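Local coordinates for endoglucanase, glycoside hydrolase family 5 protein (Cytophaga hutchinsonii, PDB 5IHS), which is an endoglucanase of glycoside hydrolase family 5 that probably hydrolyses internal beta-1,4-glucosidic bonds of cellulose and has a TIM-barrel fold, at residues T49-G54 against K276-N281; S56-Q61 against S283-P288; P161-S166 against T195-Q200; M63-N68 against A298-G303. All blocks are in the same frame, centred on the assembly; numbering follows the deposited sequence. Where two conformers were deposited one is given.

Contact 1: residues T49-G54 against K276-N281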
loop_
_atom_site.group_PDB
_atom_site.type_symbol
_atom_site.label_atom_id
_atom_site.label_comp_id
_atom_site.label_asym_id
_atom_site.label_seq_id
_atom_site.Cartn_x
_atom_site.Cartn_y
_atom_site.Cartn_z
ATOM N N THR A 49 -1.847 -4.443 18.673
ATOM C CA THR A 49 -2.475 -4.750 17.393
ATOM C C THR A 49 -2.461 -3.455 16.578
ATOM O O THR A 49 -2.945 -2.417 17.046
ATOM C CB THR A 49 -3.893 -5.294 17.574
ATOM O OG1 THR A 49 -3.841 -6.465 18.396
ATOM C CG2 THR A 49 -4.505 -5.660 16.216
ATOM N N VAL A 50 -1.858 -3.493 15.393
ATOM C CA VAL A 50 -1.524 -2.295 14.635
ATOM C C VAL A 50 -2.437 -2.160 13.427
ATOM O O VAL A 50 -2.662 -3.130 12.689
ATOM C CB VAL A 50 -0.046 -2.326 14.198
ATOM C CG1 VAL A 50 0.300 -1.103 13.377
ATOM C CG2 VAL A 50 0.873 -2.417 15.400
ATOM N N GLN A 51 -2.919 -0.935 13.206
ATOM C CA GLN A 51 -3.647 -0.562 11.998
ATOM C C GLN A 51 -3.036 0.731 11.472
ATOM O O GLN A 51 -3.069 1.757 12.159
ATOM C CB GLN A 51 -5.135 -0.368 12.278
ATOM C CG GLN A 51 -5.936 -0.129 11.010
ATOM C CD GLN A 51 -7.378 0.188 11.286
ATOM O OE1 GLN A 51 -7.801 0.280 12.439
ATOM N NE2 GLN A 51 -8.139 0.383 10.228
ATOM N N LEU A 52 -2.458 0.670 10.279
ATOM C CA LEU A 52 -1.835 1.808 9.625
ATOM C C LEU A 52 -2.830 2.439 8.656
ATOM O O LEU A 52 -3.702 1.762 8.107
ATOM C CB LEU A 52 -0.590 1.357 8.852
ATOM C CG LEU A 52 0.473 0.662 9.708
ATOM C CD1 LEU A 52 1.633 0.194 8.840
ATOM C CD2 LEU A 52 0.983 1.545 10.850
ATOM N N ARG A 53 -2.696 3.745 8.438
ATOM C CA ARG A 53 -3.502 4.431 7.435
ATOM C C ARG A 53 -2.643 5.504 6.799
ATOM O O ARG A 53 -1.901 6.208 7.497
ATOM C CB ARG A 53 -4.735 5.120 8.024
ATOM C CG ARG A 53 -5.641 4.281 8.894
ATOM C CD ARG A 53 -6.691 5.205 9.523
ATOM N NE ARG A 53 -7.633 4.465 10.343
ATOM C CZ ARG A 53 -7.413 4.117 11.599
ATOM N NH1 ARG A 53 -6.305 4.497 12.226
ATOM N NH2 ARG A 53 -8.334 3.414 12.243
ATOM N N GLY A 54 -2.734 5.624 5.483
ATOM C CA GLY A 54 -1.945 6.623 4.805
ATOM C C GLY A 54 -2.315 6.798 3.358
ATOM O O GLY A 54 -3.473 6.606 2.956
ATOM N N LYS A 276 -9.511 -3.971 11.957
ATOM C CA LYS A 276 -8.155 -3.454 12.106
ATOM C C LYS A 276 -7.312 -3.697 10.849
ATOM O O LYS A 276 -6.130 -4.055 10.927
ATOM C CB LYS A 276 -7.484 -4.015 13.365
ATOM C CG LYS A 276 -8.286 -3.724 14.622
ATOM C CD LYS A 276 -7.678 -4.365 15.844
ATOM C CE LYS A 276 -8.478 -4.079 17.118
ATOM N NZ LYS A 276 -9.948 -3.982 16.948
ATOM N N ILE A 277 -7.912 -3.443 9.687
ATOM C CA ILE A 277 -7.246 -3.600 8.393
ATOM C C ILE A 277 -6.639 -2.264 7.979
ATOM O O ILE A 277 -7.328 -1.236 7.933
ATOM C CB ILE A 277 -8.229 -4.116 7.325
ATOM C CG1 ILE A 277 -8.749 -5.502 7.721
ATOM C CG2 ILE A 277 -7.549 -4.153 5.959
ATOM C CD1 ILE A 277 -9.886 -6.026 6.832
ATOM N N SER A 278 -5.342 -2.278 7.674
ATOM C CA SER A 278 -4.645 -1.071 7.258
ATOM C C SER A 278 -5.076 -0.656 5.852
ATOM O O SER A 278 -5.445 -1.494 5.018
ATOM C CB SER A 278 -3.140 -1.333 7.265
ATOM O OG SER A 278 -2.629 -1.560 8.575
ATOM N N TYR A 279 -4.987 0.652 5.579
ATOM C CA TYR A 279 -5.467 1.166 4.300
ATOM C C TYR A 279 -4.696 2.386 3.804
ATOM O O TYR A 279 -4.297 3.249 4.586
ATOM C CB TYR A 279 -6.978 1.427 4.340
ATOM C CG TYR A 279 -7.579 2.339 5.398
ATOM C CD1 TYR A 279 -7.550 3.726 5.261
ATOM C CD2 TYR A 279 -8.295 1.816 6.466
ATOM C CE1 TYR A 279 -8.188 4.556 6.153
ATOM C CE2 TYR A 279 -8.950 2.649 7.372
ATOM C CZ TYR A 279 -8.903 4.017 7.200
ATOM O OH TYR A 279 -9.575 4.820 8.113
ATOM N N CYS A 280 -4.445 2.428 2.487
ATOM C CA CYS A 280 -3.782 3.555 1.826
ATOM C C CYS A 280 -4.593 4.000 0.619
ATOM O O CYS A 280 -4.978 3.168 -0.207
ATOM C CB CYS A 280 -2.391 3.186 1.298
ATOM S SG CYS A 280 -1.169 2.820 2.539
ATOM N N ASN A 281 -4.811 5.307 0.496
ATOM C CA ASN A 281 -5.629 5.867 -0.577
ATOM C C ASN A 281 -4.821 6.187 -1.829
ATOM O O ASN A 281 -3.705 6.713 -1.764
ATOM C CB ASN A 281 -6.304 7.150 -0.095
ATOM C CG ASN A 281 -7.085 7.851 -1.193
ATOM O OD1 ASN A 281 -6.715 8.940 -1.630
ATOM N ND2 ASN A 281 -8.189 7.247 -1.615
HETATM O O HOH W 1 -3.516 -3.648 10.060
HETATM O O HOH W 2 -4.275 -5.632 12.645
#
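Residues 52-54 and 278-280 run side by side in parallel, with Arg53 paired to Tyr279 and Gly54 to Cys280. Tyr279 N donates to Leu52 O (3.0 Å), Gly54 N to Tyr279 O (3.0 Å) and Asn281 N to Gly54 O (3.1 Å). Ahead of these the chains part, and Ser278 OG takes the role of a carbonyl by accepting from Leu52 N at 2.8 Å and 165°. Gln51 NE2 in turn reaches Ile277 O (2.9 Å) from above its carbonyl plane. Two waters bridge Val50 O and Lys276 O further out. This is the seam of the TIM barrel, where the first strand, 53-57, meets the last, 279-284. On the outward face of the seam, toward helices 262-274 and 311-329, Arg53 lies over Tyr279: its CG makes a CH-pi contact 3.8 Å from the ring centroid. The straight arginine chain then carries NE past the ring to donate to Tyr279 OH (3.0 Å), with the guanidinium plane turned 80° from the ring. Arginine suits the spot because its other nitrogens serve Asp273, by a salt bridge, and Asn324, while Tyr279 OH also bonds Asp319.

Contact 2: residues S56-Q61 against S283-P288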
loop_
_atom_site.group_PDB
_atom_site.type_symbol
_atom_site.label_atom_id
_atom_site.label_comp_id
_atom_site.label_asym_id
_atom_site.label_seq_id
_atom_site.Cartn_x
_atom_site.Cartn_y
_atom_site.Cartn_z
ATOM N N SER A 56 -1.045 6.441 -0.883
ATOM C CA SER A 56 -0.212 5.955 -1.968
ATOM C C SER A 56 0.181 7.102 -2.884
ATOM O O SER A 56 -0.657 7.921 -3.281
ATOM C CB SER A 56 -0.945 4.886 -2.783
ATOM O OG SER A 56 -0.080 4.240 -3.712
ATOM N N LEU A 57 1.445 7.106 -3.275
ATOM C CA LEU A 57 1.867 7.843 -4.446
ATOM C C LEU A 57 1.327 7.137 -5.689
ATOM O O LEU A 57 0.933 5.966 -5.662
ATOM C CB LEU A 57 3.389 7.970 -4.453
ATOM C CG LEU A 57 3.968 8.648 -3.198
ATOM C CD1 LEU A 57 5.475 8.566 -3.155
ATOM C CD2 LEU A 57 3.514 10.084 -3.051
ATOM N N PHE A 58 1.306 7.866 -6.789
ATOM C CA PHE A 58 0.858 7.364 -8.083
ATOM C C PHE A 58 2.056 6.756 -8.809
ATOM O O PHE A 58 3.204 6.948 -8.408
ATOM C CB PHE A 58 0.284 8.572 -8.834
ATOM C CG PHE A 58 -0.420 8.302 -10.162
ATOM C CD1 PHE A 58 -1.796 8.111 -10.213
ATOM C CD2 PHE A 58 0.260 8.427 -11.370
ATOM C CE1 PHE A 58 -2.450 7.962 -11.429
ATOM C CE2 PHE A 58 -0.401 8.291 -12.585
ATOM C CZ PHE A 58 -1.748 8.064 -12.612
ATOM N N TRP A 59 1.785 6.030 -9.893
ATOM C CA TRP A 59 2.813 5.461 -10.761
ATOM C C TRP A 59 4.082 6.306 -10.799
ATOM O O TRP A 59 4.052 7.460 -11.242
ATOM C CB TRP A 59 2.284 5.384 -12.184
ATOM C CG TRP A 59 1.129 4.468 -12.417
ATOM C CD1 TRP A 59 -0.203 4.734 -12.260
ATOM C CD2 TRP A 59 1.216 3.146 -12.936
ATOM N NE1 TRP A 59 -0.942 3.643 -12.642
ATOM C CE2 TRP A 59 -0.091 2.648 -13.053
ATOM C CE3 TRP A 59 2.287 2.333 -13.312
ATOM C CZ2 TRP A 59 -0.358 1.368 -13.546
ATOM C CZ3 TRP A 59 2.025 1.072 -13.803
ATOM C CH2 TRP A 59 0.717 0.600 -13.916
ATOM N N SER A 60 5.212 5.721 -10.406
ATOM C CA SER A 60 6.444 6.478 -10.247
ATOM C C SER A 60 6.938 7.092 -11.550
ATOM O O SER A 60 7.587 8.147 -11.521
ATOM C CB SER A 60 7.527 5.576 -9.666
ATOM O OG SER A 60 7.771 4.431 -10.465
ATOM N N GLN A 61 6.681 6.450 -12.692
ATOM C CA GLN A 61 7.206 6.995 -13.941
ATOM C C GLN A 61 6.390 8.174 -14.460
ATOM O O GLN A 61 6.867 8.907 -15.336
ATOM C CB GLN A 61 7.381 5.899 -15.011
ATOM C CG GLN A 61 6.114 5.368 -15.669
ATOM C CD GLN A 61 5.516 4.175 -14.942
ATOM O OE1 GLN A 61 5.349 4.194 -13.713
ATOM N NE2 GLN A 61 5.187 3.126 -15.693
ATOM N N SER A 283 -4.872 8.672 -4.910
ATOM C CA SER A 283 -3.425 8.772 -4.757
ATOM C C SER A 283 -2.995 10.229 -4.668
ATOM O O SER A 283 -3.748 11.147 -5.008
ATOM C CB SER A 283 -2.679 8.166 -5.954
ATOM O OG SER A 283 -2.745 9.012 -7.091
ATOM N N ILE A 284 -1.737 10.416 -4.266
ATOM C CA ILE A 284 -1.030 11.681 -4.444
ATOM C C ILE A 284 -0.622 11.780 -5.915
ATOM O O ILE A 284 0.381 11.222 -6.362
ATOM C CB ILE A 284 0.161 11.805 -3.494
ATOM C CG1 ILE A 284 -0.303 11.727 -2.025
ATOM C CG2 ILE A 284 0.938 13.072 -3.779
ATOM C CD1 ILE A 284 -1.237 12.840 -1.577
ATOM N N ALA A 285 -1.451 12.480 -6.677
ATOM C CA ALA A 285 -1.260 12.745 -8.090
ATOM C C ALA A 285 -2.062 13.988 -8.380
ATOM O O ALA A 285 -3.056 14.255 -7.705
ATOM C CB ALA A 285 -1.824 11.618 -8.953
ATOM N N ASP A 286 -1.638 14.736 -9.397
ATOM C CA ASP A 286 -2.347 15.943 -9.799
ATOM C C ASP A 286 -3.039 15.781 -11.147
ATOM O O ASP A 286 -3.390 16.773 -11.788
ATOM C CB ASP A 286 -1.417 17.156 -9.780
ATOM C CG ASP A 286 -0.451 17.182 -10.936
ATOM O OD1 ASP A 286 -0.060 16.086 -11.399
ATOM O OD2 ASP A 286 -0.078 18.303 -11.363
ATOM N N LYS A 287 -3.254 14.544 -11.575
ATOM C CA LYS A 287 -4.024 14.270 -12.778
ATOM C C LYS A 287 -5.463 14.748 -12.578
ATOM O O LYS A 287 -6.017 14.600 -11.484
ATOM C CB LYS A 287 -4.001 12.755 -13.017
ATOM C CG LYS A 287 -4.769 12.247 -14.214
ATOM C CD LYS A 287 -4.499 10.762 -14.459
ATOM C CE LYS A 287 -5.196 10.290 -15.723
ATOM N NZ LYS A 287 -4.991 8.842 -15.974
ATOM N N PRO A 288 -6.101 15.355 -13.605
ATOM C CA PRO A 288 -7.485 15.858 -13.431
ATOM C C PRO A 288 -8.540 14.757 -13.505
ATOM O O PRO A 288 -9.382 14.702 -14.419
ATOM C CB PRO A 288 -7.603 16.892 -14.560
ATOM C CG PRO A 288 -6.671 16.410 -15.598
ATOM C CD PRO A 288 -5.512 15.802 -14.878
HETATM O O HOH W 3 2.962 10.358 -6.907
#
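Phe58 turns its side chain onto Ser283 and Ala285 just where the first and last strands of the TIM barrel end. Leu57 and Ile284 form the parallel bridge here, fixed by the bond from Ile284 N to Ser56 O (2.9 Å). Beyond it the strands diverge: Phe58 N and Ile284 O are joined through a water, which accepts from Phe58 N and donates to Ile284 O (2.8 Å). Ile284 offers its branched CB to Leu57 CD2 at 3.8 Å, an apolar contact that suits two buried aliphatic residues. With CG anti to the backbone N (chi1 -173°), Phe58 swings its ring across the gap, and its CB rests 3.7 Å from Ala285 CB, where a methyl group is small enough to sit beside CB and the near rim of the ring. A cis peptide precedes Ser283, and the ring of Trp282 also meets that of Phe58. An alanine at Phe58 has no ring, and is likely to leave a gap beside Ser283 and Ala285 and Trp282 without its aromatic neighbour. Serine is small enough to sit against the phenylalanine, its OG lying near the ring plane, at the edge, 3.4 Å from Phe58 CD1.

Contact 3: residues P161-S166 against T195-Q200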
loop_
_atom_site.group_PDB
_atom_site.type_symbol
_atom_site.label_atom_id
_atom_site.label_comp_id
_atom_site.label_asym_id
_atom_site.label_seq_id
_atom_site.Cartn_x
_atom_site.Cartn_y
_atom_site.Cartn_z
ATOM N N PRO A 161 -2.521 -8.396 -9.927
ATOM C CA PRO A 161 -2.768 -9.437 -10.924
ATOM C C PRO A 161 -4.099 -9.180 -11.626
ATOM O O PRO A 161 -5.037 -8.631 -11.045
ATOM C CB PRO A 161 -2.801 -10.723 -10.089
ATOM C CG PRO A 161 -2.022 -10.389 -8.833
ATOM C CD PRO A 161 -2.344 -8.945 -8.573
ATOM N N LEU A 162 -4.175 -9.577 -12.891
ATOM C CA LEU A 162 -5.371 -9.382 -13.699
ATOM C C LEU A 162 -6.417 -10.459 -13.396
ATOM O O LEU A 162 -6.189 -11.397 -12.631
ATOM C CB LEU A 162 -4.989 -9.370 -15.177
ATOM C CG LEU A 162 -4.005 -8.256 -15.546
ATOM C CD1 LEU A 162 -3.632 -8.353 -17.014
ATOM C CD2 LEU A 162 -4.578 -6.882 -15.232
ATOM N N GLN A 163 -7.598 -10.304 -13.995
ATOM C CA GLN A 163 -8.627 -11.322 -13.826
ATOM C C GLN A 163 -8.162 -12.682 -14.347
ATOM O O GLN A 163 -8.551 -13.723 -13.801
ATOM C CB GLN A 163 -9.902 -10.875 -14.530
ATOM C CG GLN A 163 -11.104 -11.716 -14.185
ATOM C CD GLN A 163 -12.315 -11.350 -15.014
ATOM O OE1 GLN A 163 -12.335 -10.323 -15.704
ATOM N NE2 GLN A 163 -13.340 -12.184 -14.946
ATOM N N ALA A 164 -7.337 -12.696 -15.396
ATOM C CA ALA A 164 -6.873 -13.948 -15.980
ATOM C C ALA A 164 -5.767 -14.626 -15.182
ATOM O O ALA A 164 -5.412 -15.765 -15.500
ATOM C CB ALA A 164 -6.352 -13.695 -17.395
ATOM N N THR A 165 -5.181 -13.948 -14.197
ATOM C CA THR A 165 -3.940 -14.390 -13.564
ATOM C C THR A 165 -4.258 -15.307 -12.381
ATOM O O THR A 165 -4.716 -14.845 -11.333
ATOM C CB THR A 165 -3.129 -13.175 -13.114
ATOM O OG1 THR A 165 -3.110 -12.168 -14.139
ATOM C CG2 THR A 165 -1.711 -13.579 -12.766
ATOM N N SER A 166 -4.014 -16.606 -12.548
ATOM C CA SER A 166 -4.417 -17.599 -11.554
ATOM C C SER A 166 -3.585 -17.499 -10.276
ATOM O O SER A 166 -2.356 -17.371 -10.331
ATOM C CB SER A 166 -4.225 -18.999 -12.152
ATOM O OG SER A 166 -4.153 -20.017 -11.170
ATOM N N THR A 195 -3.705 -10.419 -5.324
ATOM C CA THR A 195 -4.666 -11.481 -5.580
ATOM C C THR A 195 -5.349 -11.271 -6.940
ATOM O O THR A 195 -5.242 -10.212 -7.578
ATOM C CB THR A 195 -5.652 -11.614 -4.387
ATOM O OG1 THR A 195 -6.368 -10.391 -4.178
ATOM C CG2 THR A 195 -4.912 -12.023 -3.100
ATOM N N ARG A 196 -6.029 -12.318 -7.413
ATOM C CA ARG A 196 -6.604 -12.281 -8.753
ATOM C C ARG A 196 -7.673 -11.188 -8.869
ATOM O O ARG A 196 -8.327 -10.799 -7.890
ATOM C CB ARG A 196 -7.174 -13.662 -9.118
ATOM C CG ARG A 196 -7.614 -13.804 -10.579
ATOM C CD ARG A 196 -7.871 -15.230 -10.966
ATOM N NE ARG A 196 -9.084 -15.796 -10.398
ATOM C CZ ARG A 196 -10.288 -15.731 -10.956
ATOM N NH1 ARG A 196 -10.484 -15.066 -12.092
ATOM N NH2 ARG A 196 -11.314 -16.342 -10.375
ATOM N N GLN A 197 -7.858 -10.707 -10.099
ATOM C CA GLN A 197 -8.910 -9.750 -10.440
ATOM C C GLN A 197 -8.668 -8.418 -9.735
ATOM O O GLN A 197 -9.501 -7.921 -8.961
ATOM C CB GLN A 197 -10.287 -10.342 -10.154
ATOM C CG GLN A 197 -11.453 -9.561 -10.707
ATOM C CD GLN A 197 -12.729 -10.340 -10.549
ATOM O OE1 GLN A 197 -12.972 -11.295 -11.277
ATOM N NE2 GLN A 197 -13.544 -9.960 -9.584
ATOM N N TRP A 198 -7.510 -7.824 -10.023
ATOM C CA TRP A 198 -7.131 -6.527 -9.463
ATOM C C TRP A 198 -7.153 -6.555 -7.938
ATOM O O TRP A 198 -7.593 -5.613 -7.274
ATOM C CB TRP A 198 -7.962 -5.379 -10.051
ATOM C CG TRP A 198 -7.878 -5.373 -11.543
ATOM C CD1 TRP A 198 -6.886 -4.828 -12.320
ATOM C CD2 TRP A 198 -8.800 -5.976 -12.444
ATOM N NE1 TRP A 198 -7.153 -5.042 -13.648
ATOM C CE2 TRP A 198 -8.322 -5.744 -13.751
ATOM C CE3 TRP A 198 -9.991 -6.679 -12.278
ATOM C CZ2 TRP A 198 -8.992 -6.198 -14.882
ATOM C CZ3 TRP A 198 -10.654 -7.128 -13.400
ATOM C CH2 TRP A 198 -10.156 -6.878 -14.688
ATOM N N SER A 199 -6.616 -7.639 -7.380
ATOM C CA SER A 199 -6.522 -7.807 -5.931
ATOM C C SER A 199 -7.891 -7.735 -5.257
ATOM O O SER A 199 -8.083 -7.103 -4.219
ATOM C CB SER A 199 -5.484 -6.867 -5.309
ATOM O OG SER A 199 -4.201 -7.345 -5.694
ATOM N N GLN A 200 -8.845 -8.472 -5.825
ATOM C CA GLN A 200 -10.167 -8.652 -5.235
ATOM C C GLN A 200 -10.391 -10.026 -4.630
ATOM O O GLN A 200 -11.062 -10.135 -3.600
ATOM C CB GLN A 200 -11.270 -8.381 -6.264
ATOM C CG GLN A 200 -11.313 -6.936 -6.670
ATOM C CD GLN A 200 -12.176 -6.679 -7.882
ATOM O OE1 GLN A 200 -13.098 -7.438 -8.183
ATOM N NE2 GLN A 200 -11.878 -5.603 -8.587
#
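Arg196, Gln197 and Trp198 fold round the loop of Pro161 to Thr165, joining the segments that follow the fourth and fifth strands of the TIM barrel. Pro161 follows Asn159 and Glu160, the Asn-Glu-Pro sequence of family 5, whose glutamate is probably the acid/base as in relatives. Gln197, Trp198 and Ser199 all have positive phi, making a short left-handed helical turn that sends successive side chains to different places along the loop. Arg196 goes one way: its extended first half lays CD 3.2 Å from Thr165 O, and the bend at chi3 (72°) then turns the guanidinium group so that NH1 meets Gln163 O at 2.9 Å and 165°. That bond lies in both the carbonyl plane and the guanidinium plane, while NH2 makes a salt bridge to Glu204, which helps fix the rotation of the flat group. Gln197 runs alongside Gln163, pointing the same way but with the amide planes perpendicular; Gln197 OE1 touches Gln163 CG, and its NE2 donates to Gln200 OE1 (2.9 Å). Trp198 presents one face to the backbone N of Gln163, with Gln163 CB 4.0 Å from CZ3, and Leu162 CD2 approaches NE1 obliquely at 3.5 Å. Tryptophan is wide enough to meet both residues. The backbone is gripped as well: Leu162 O receives Thr165 N and Gln197 N from opposite faces of its plane. Trp198 N lies almost in line with the C=O of Pro161, 2.8 Å from its oxygen, and the proline ring sets CD 3.3 Å from Thr195 O.

Contact 4: residues M63-N68 against A298-G303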
loop_
_atom_site.group_PDB
_atom_site.type_symbol
_atom_site.label_atom_id
_atom_site.label_comp_id
_atom_site.label_asym_id
_atom_site.label_seq_id
_atom_site.Cartn_x
_atom_site.Cartn_y
_atom_site.Cartn_z
ATOM N N MET A 63 4.237 10.284 -12.096
ATOM C CA MET A 63 4.076 11.287 -11.046
ATOM C C MET A 63 5.290 11.290 -10.128
ATOM O O MET A 63 5.188 11.505 -8.920
ATOM C CB MET A 63 2.775 11.067 -10.278
ATOM C CG MET A 63 1.519 11.384 -11.064
ATOM S SD MET A 63 1.239 13.151 -11.225
ATOM C CE MET A 63 0.059 13.124 -12.577
ATOM N N GLY A 64 6.470 11.073 -10.714
ATOM C CA GLY A 64 7.708 11.002 -9.962
ATOM C C GLY A 64 8.094 12.284 -9.263
ATOM O O GLY A 64 8.905 12.244 -8.334
ATOM N N GLN A 65 7.524 13.423 -9.669
ATOM C CA GLN A 65 7.860 14.683 -9.018
ATOM C C GLN A 65 7.455 14.706 -7.547
ATOM O O GLN A 65 7.982 15.533 -6.799
ATOM C CB GLN A 65 7.253 15.887 -9.764
ATOM C CG GLN A 65 5.734 15.998 -9.747
ATOM C CD GLN A 65 5.060 15.266 -10.901
ATOM O OE1 GLN A 65 5.526 14.218 -11.350
ATOM N NE2 GLN A 65 3.938 15.809 -11.371
ATOM N N TYR A 66 6.540 13.837 -7.119
ATOM C CA TYR A 66 6.098 13.785 -5.724
ATOM C C TYR A 66 6.883 12.783 -4.884
ATOM O O TYR A 66 6.621 12.665 -3.680
ATOM C CB TYR A 66 4.588 13.485 -5.637
ATOM C CG TYR A 66 3.746 14.574 -6.262
ATOM C CD1 TYR A 66 3.590 15.809 -5.644
ATOM C CD2 TYR A 66 3.125 14.381 -7.483
ATOM C CE1 TYR A 66 2.830 16.814 -6.221
ATOM C CE2 TYR A 66 2.373 15.385 -8.078
ATOM C CZ TYR A 66 2.222 16.598 -7.444
ATOM O OH TYR A 66 1.473 17.591 -8.058
ATOM N N TYR A 67 7.838 12.069 -5.489
ATOM C CA TYR A 67 8.632 11.052 -4.785
ATOM C C TYR A 67 9.817 11.737 -4.099
ATOM O O TYR A 67 10.971 11.628 -4.516
ATOM C CB TYR A 67 9.103 9.962 -5.752
ATOM C CG TYR A 67 8.048 8.931 -6.066
ATOM C CD1 TYR A 67 6.882 9.275 -6.750
ATOM C CD2 TYR A 67 8.213 7.606 -5.677
ATOM C CE1 TYR A 67 5.904 8.330 -7.007
ATOM C CE2 TYR A 67 7.238 6.657 -5.939
ATOM C CZ TYR A 67 6.086 7.022 -6.595
ATOM O OH TYR A 67 5.134 6.058 -6.812
ATOM N N ASN A 68 9.522 12.464 -3.021
ATOM C CA ASN A 68 10.559 13.268 -2.390
ATOM C C ASN A 68 10.283 13.430 -0.900
ATOM O O ASN A 68 9.184 13.164 -0.398
ATOM C CB ASN A 68 10.736 14.623 -3.096
ATOM C CG ASN A 68 9.540 15.523 -2.927
ATOM O OD1 ASN A 68 9.249 15.963 -1.811
ATOM N ND2 ASN A 68 8.836 15.814 -4.021
ATOM N N ALA A 298 -0.543 21.138 -8.164
ATOM C CA ALA A 298 -0.263 21.224 -6.738
ATOM C C ALA A 298 1.222 20.979 -6.482
ATOM O O ALA A 298 1.839 20.104 -7.095
ATOM C CB ALA A 298 -1.108 20.203 -5.979
ATOM N N SER A 299 1.787 21.750 -5.560
ATOM C CA SER A 299 3.234 21.827 -5.398
ATOM C C SER A 299 3.871 20.450 -5.217
ATOM O O SER A 299 3.428 19.665 -4.364
ATOM C CB SER A 299 3.583 22.670 -4.174
ATOM O OG SER A 299 4.982 22.639 -3.941
ATOM N N PRO A 300 4.964 20.163 -5.926
ATOM C CA PRO A 300 5.720 18.936 -5.649
ATOM C C PRO A 300 6.396 18.918 -4.287
ATOM O O PRO A 300 6.946 17.875 -3.912
ATOM C CB PRO A 300 6.757 18.897 -6.784
ATOM C CG PRO A 300 6.264 19.831 -7.813
ATOM C CD PRO A 300 5.509 20.889 -7.087
ATOM N N TYR A 301 6.367 20.015 -3.530
ATOM C CA TYR A 301 6.993 20.074 -2.221
ATOM C C TYR A 301 5.999 19.909 -1.088
ATOM O O TYR A 301 6.386 20.036 0.070
ATOM C CB TYR A 301 7.739 21.393 -2.044
ATOM C CG TYR A 301 8.747 21.653 -3.123
ATOM C CD1 TYR A 301 9.938 20.954 -3.155
ATOM C CD2 TYR A 301 8.507 22.594 -4.111
ATOM C CE1 TYR A 301 10.866 21.182 -4.144
ATOM C CE2 TYR A 301 9.428 22.831 -5.104
ATOM C CZ TYR A 301 10.605 22.125 -5.115
ATOM O OH TYR A 301 11.524 22.359 -6.105
ATOM N N GLY A 302 4.737 19.619 -1.378
ATOM C CA GLY A 302 3.745 19.563 -0.322
ATOM C C GLY A 302 3.243 20.954 0.028
ATOM O O GLY A 302 3.288 21.874 -0.783
ATOM N N GLY A 303 2.760 21.104 1.255
ATOM C CA GLY A 303 2.231 22.381 1.699
ATOM C C GLY A 303 0.852 22.715 1.181
ATOM O O GLY A 303 0.452 23.884 1.219
#
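At the end of the TIM barrel where the strands finish, Tyr66 and Asn68, in the loop between the first strand and helix 69-77, hold the type I turn of Ser299 to Gly302 and the residue before it. That turn belongs to the long connection from the last strand to helix 311-329, so the contact ties the first and last loops of the barrel together. Tyr66 reaches across with its hydroxyl, which donates to Ala298 O at 2.7 Å. With CG anti to its own carbonyl carbon (chi1 -63°), its ring comes edge-on to Ser299 O, which lies in the ring plane 3.5 Å from CE1, while Pro300 CA sits obliquely at 3.6 Å from the same atom. Gln65 CG lies over one face of the ring, toward its rim. A phenylalanine in place of Tyr66 would probably leave Ala298 O without its hydroxyl donor and the ring without the bond that ties its end to the turn. Pro300 suits the second position of the turn, because its ring holds phi (-67°) close to what a type I turn asks for there, and its CB rests 3.6 Å from Gln65 O. Gly302 closes the turn at backbone angles that would press a CB against the preceding carbonyl. Ser299 adds an ST turn, its OG accepting from Tyr301 N at 3.0 Å. Asn68 does two jobs with one amide: OD1 caps helix 69-77 by accepting from Val71 N, and ND2, besides a weak bond to Gln65 O, donates to Pro300 O at 2.8 Å and 163°, with that oxygen close to the amide plane.

From the N terminus the chain passes in turn through 49-54, 56-61 and 63-68, the first halves of contacts 1, 2 and 4. It then makes most of the barrel before 276-281, 283-288 and 298-303 return in the same order, so these three contacts cross one another and each closes a loop of more than 220 residues. Contacts 1 and 2 are successive steps along one seam between strands 53-57 and 279-284, joined by Asn281 O and Ser56 N. Contact 4 continues it into the loops, touching contact 2 where Tyr67 OH meets Phe58 O. Contact 3, nested inside all three, closes a short loop of 28 residues holding helix 167-185 and strand 191-193; its centre lies about 31 Å from that of contact 4.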